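Local coordinates for NreA (Staphylococcus aureus subsp. aureus, PDB 6K2H), which probably senses nitrate through its GAF domain in a signalling pathway, this form being altered in the nitrate-binding site, at residues Leu106-Trp111 and Gly118-Gly123. The protein carries 1 engineered substitution. Residues are numbered along the deposited sequence; the frame is centred on the assembly and turned at random.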
ATOM      1  N   LEU A 106       4.062   1.319   5.669  1.00 19.09           N
ATOM      2  CA  LEU A 106       3.810  -0.009   6.237  1.00 19.83           C
ATOM      3  C   LEU A 106       2.927  -0.674   5.170  1.00 20.75           C
ATOM      4  O   LEU A 106       1.758  -0.269   4.975  1.00 19.77           O
ATOM      5  CB  LEU A 106       3.046   0.084   7.559  1.00 21.15           C
ATOM      6  CG  LEU A 106       2.389  -1.207   8.084  1.00 22.70           C
ATOM      7  CD1 LEU A 106       3.422  -2.266   8.304  1.00 22.16           C
ATOM      8  CD2 LEU A 106       1.627  -0.905   9.354  1.00 23.44           C
ATOM      9  N   ALA A 107       3.445  -1.708   4.504  1.00 18.84           N
ATOM     10  CA  ALA A 107       2.639  -2.418   3.508  1.00 19.62           C
ATOM     11  C   ALA A 107       2.418  -3.864   3.966  1.00 21.23           C
ATOM     12  O   ALA A 107       3.364  -4.567   4.280  1.00 22.65           O
ATOM     13  CB  ALA A 107       3.295  -2.403   2.216  1.00 22.11           C
ATOM     14  N   VAL A 108       1.146  -4.222   4.081  1.00 20.15           N
ATOM     15  CA  VAL A 108       0.799  -5.557   4.618  1.00 21.68           C
ATOM     16  C   VAL A 108       0.017  -6.430   3.654  1.00 19.11           C
ATOM     17  O   VAL A 108      -0.840  -5.923   2.925  1.00 20.29           O
ATOM     18  CB  VAL A 108       0.029  -5.406   5.918  1.00 21.54           C
ATOM     19  CG1 VAL A 108       0.838  -4.677   6.968  1.00 26.90           C
ATOM     20  CG2 VAL A 108      -1.332  -4.734   5.726  1.00 23.10           C
ATOM     21  N   PRO A 109       0.292  -7.747   3.628  1.00 22.18           N
ATOM     22  CA  PRO A 109      -0.468  -8.624   2.732  1.00 21.37           C
ATOM     23  C   PRO A 109      -1.892  -8.769   3.220  1.00 20.56           C
ATOM     24  O   PRO A 109      -2.169  -8.794   4.464  1.00 22.42           O
ATOM     25  CB  PRO A 109       0.275  -9.929   2.815  1.00 23.38           C
ATOM     26  CG  PRO A 109       0.924  -9.952   4.132  1.00 28.57           C
ATOM     27  CD  PRO A 109       1.344  -8.498   4.345  1.00 24.67           C
ATOM     28  N   LEU A 110      -2.806  -8.855   2.271  1.00 22.83           N
ATOM     29  CA  LEU A 110      -4.206  -9.173   2.566  1.00 24.41           C
ATOM     30  C   LEU A 110      -4.408 -10.641   2.176  1.00 26.29           C
ATOM     31  O   LEU A 110      -4.081 -11.023   1.044  1.00 22.97           O
ATOM     32  CB  LEU A 110      -5.134  -8.282   1.795  1.00 24.71           C
ATOM     33  CG  LEU A 110      -5.041  -6.815   2.261  1.00 25.17           C
ATOM     34  CD1 LEU A 110      -6.018  -6.035   1.430  1.00 27.73           C
ATOM     35  CD2 LEU A 110      -5.429  -6.635   3.727  1.00 26.33           C
ATOM     36  N   TRP A 111      -4.775 -11.455   3.157  1.00 26.40           N
ATOM     37  CA  TRP A 111      -4.916 -12.913   2.971  1.00 28.91           C
ATOM     38  C   TRP A 111      -6.372 -13.337   2.914  1.00 28.15           C
ATOM     39  O   TRP A 111      -7.239 -12.810   3.642  1.00 30.66           O
ATOM     40  CB  TRP A 111      -4.293 -13.663   4.143  1.00 28.42           C
ATOM     41  CG  TRP A 111      -2.819 -13.508   4.309  1.00 28.73           C
ATOM     42  CD1 TRP A 111      -2.143 -12.587   5.090  1.00 29.13           C
ATOM     43  CD2 TRP A 111      -1.826 -14.268   3.651  1.00 27.52           C
ATOM     44  NE1 TRP A 111      -0.788 -12.765   4.938  1.00 29.51           N
ATOM     45  CE2 TRP A 111      -0.563 -13.803   4.091  1.00 28.41           C
ATOM     46  CE3 TRP A 111      -1.868 -15.284   2.717  1.00 28.03           C
ATOM     47  CZ2 TRP A 111       0.619 -14.329   3.623  1.00 28.16           C
ATOM     48  CZ3 TRP A 111      -0.673 -15.878   2.306  1.00 32.79           C
ATOM     49  CH2 TRP A 111       0.572 -15.370   2.758  1.00 32.77           C
ATOM     50  N   GLY A 118      -4.181  -9.229  -2.018  1.00 23.64           N
ATOM     51  CA  GLY A 118      -4.014  -7.772  -2.100  1.00 22.73           C
ATOM     52  C   GLY A 118      -2.977  -7.255  -1.124  1.00 24.05           C
ATOM     53  O   GLY A 118      -2.379  -8.019  -0.313  1.00 23.18           O
ATOM     54  N   VAL A 119      -2.753  -5.948  -1.222  1.00 19.40           N
ATOM     55  CA  VAL A 119      -1.832  -5.264  -0.339  1.00 20.91           C
ATOM     56  C   VAL A 119      -2.481  -4.042   0.225  1.00 22.86           C
ATOM     57  O   VAL A 119      -3.004  -3.247  -0.535  1.00 21.36           O
ATOM     58  CB  VAL A 119      -0.504  -4.910  -1.040  1.00 22.87           C
ATOM     59  CG1 VAL A 119       0.444  -4.249  -0.052  1.00 22.05           C
ATOM     60  CG2 VAL A 119       0.120  -6.160  -1.656  1.00 25.80           C
ATOM     61  N   LEU A 120      -2.483  -3.918   1.569  1.00 20.20           N
ATOM     62  CA  LEU A 120      -2.905  -2.711   2.257  1.00 18.73           C
ATOM     63  C   LEU A 120      -1.691  -1.873   2.662  1.00 21.54           C
ATOM     64  O   LEU A 120      -0.782  -2.342   3.406  1.00 20.45           O
ATOM     65  CB  LEU A 120      -3.705  -3.051   3.498  1.00 20.92           C
ATOM     66  CG  LEU A 120      -4.124  -2.003   4.447  1.00 20.00           C
ATOM     67  CD1 LEU A 120      -5.045  -0.992   3.798  1.00 24.98           C
ATOM     68  CD2 LEU A 120      -4.842  -2.640   5.660  1.00 23.75           C
ATOM     69  N   LEU A 121      -1.619  -0.686   2.111  1.00 20.52           N
ATOM     70  CA  LEU A 121      -0.483   0.241   2.335  1.00 19.81           C
ATOM     71  C   LEU A 121      -0.944   1.382   3.231  1.00 20.24           C
ATOM     72  O   LEU A 121      -2.046   1.955   2.991  1.00 20.53           O
ATOM     73  CB  LEU A 121       0.026   0.758   1.021  1.00 21.58           C
ATOM     74  CG  LEU A 121       0.988   1.937   1.192  1.00 25.07           C
ATOM     75  CD1 LEU A 121       2.246   1.483   1.761  1.00 27.08           C
ATOM     76  CD2 LEU A 121       1.213   2.643  -0.159  1.00 31.07           C
ATOM     77  N   PHE A 122      -0.212   1.595   4.341  1.00 17.94           N
ATOM     78  CA  PHE A 122      -0.396   2.778   5.213  1.00 20.09           C
ATOM     79  C   PHE A 122       0.815   3.662   4.982  1.00 20.56           C
ATOM     80  O   PHE A 122       1.984   3.195   5.009  1.00 19.92           O
ATOM     81  CB  PHE A 122      -0.478   2.358   6.692  1.00 21.89           C
ATOM     82  CG  PHE A 122      -1.740   1.608   7.036  1.00 21.53           C
ATOM     83  CD1 PHE A 122      -2.923   2.329   7.189  1.00 27.65           C
ATOM     84  CD2 PHE A 122      -1.727   0.273   7.318  1.00 30.40           C
ATOM     85  CE1 PHE A 122      -4.096   1.660   7.548  1.00 26.52           C
ATOM     86  CE2 PHE A 122      -2.887  -0.400   7.703  1.00 29.37           C
ATOM     87  CZ  PHE A 122      -4.070   0.308   7.818  1.00 29.06           C
ATOM     88  N   GLY A 123       0.570   4.936   4.731  1.00 18.95           N
ATOM     89  CA  GLY A 123       1.663   5.882   4.509  1.00 19.74           C
ATOM     90  C   GLY A 123       1.617   7.165   5.325  1.00 21.08           C
ATOM     91  O   GLY A 123       0.532   7.668   5.585  1.00 19.94           O
TER
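The beta hairpin at the heart of this GAF domain pairs Leu-106 to Leu-110 with Phe-122 to Gly-118, and it illustrates how two antiparallel strands sort their side chains between two faces. Leu-106 and Phe-122 exchange a closed pair of backbone hydrogen bonds, Leu-106 N to Phe-122 O at 2.9 Å and Phe-122 N to Leu-106 O at 2.8 Å, the latter nearly straight at 178°. Val-108 and Leu-120 repeat the pattern. At Leu-110 the ladder is less regular: its N makes a hydrogen bond to Gly-118 O at 2.7 Å from well above the carbonyl plane.

One face carries Leu-106, Val-108, Leu-110, Leu-120 and Phe-122. Val-108 and Leu-120 run alongside each other, with CG2 of Val-108 held 3.7 Å from CB of Leu-120; chi1 of -60° sets this methyl between the valine's own N and carbonyl carbon, on the side of its partner strand. Leu-110 slants across Leu-120, bringing its CD2 to 4.0 Å from CB of Leu-120. Farther along, CD2 of Leu-106 approaches the Phe-122 ring obliquely. On the other face the small Ala-107 CB is touched by Val-119 CG1 and Leu-121 CD1, each at 4.1 Å.

Ile-139 of helix 136-140 packs against Val-108 and Leu-110, whereas Val-70 of helix 65-73 meets Ala-107, Pro-109 and Val-119. Within the five-stranded sheet, strand 115-124 is flanked on its far side by strand 27-33, and strand 104-112 by strand 77-79.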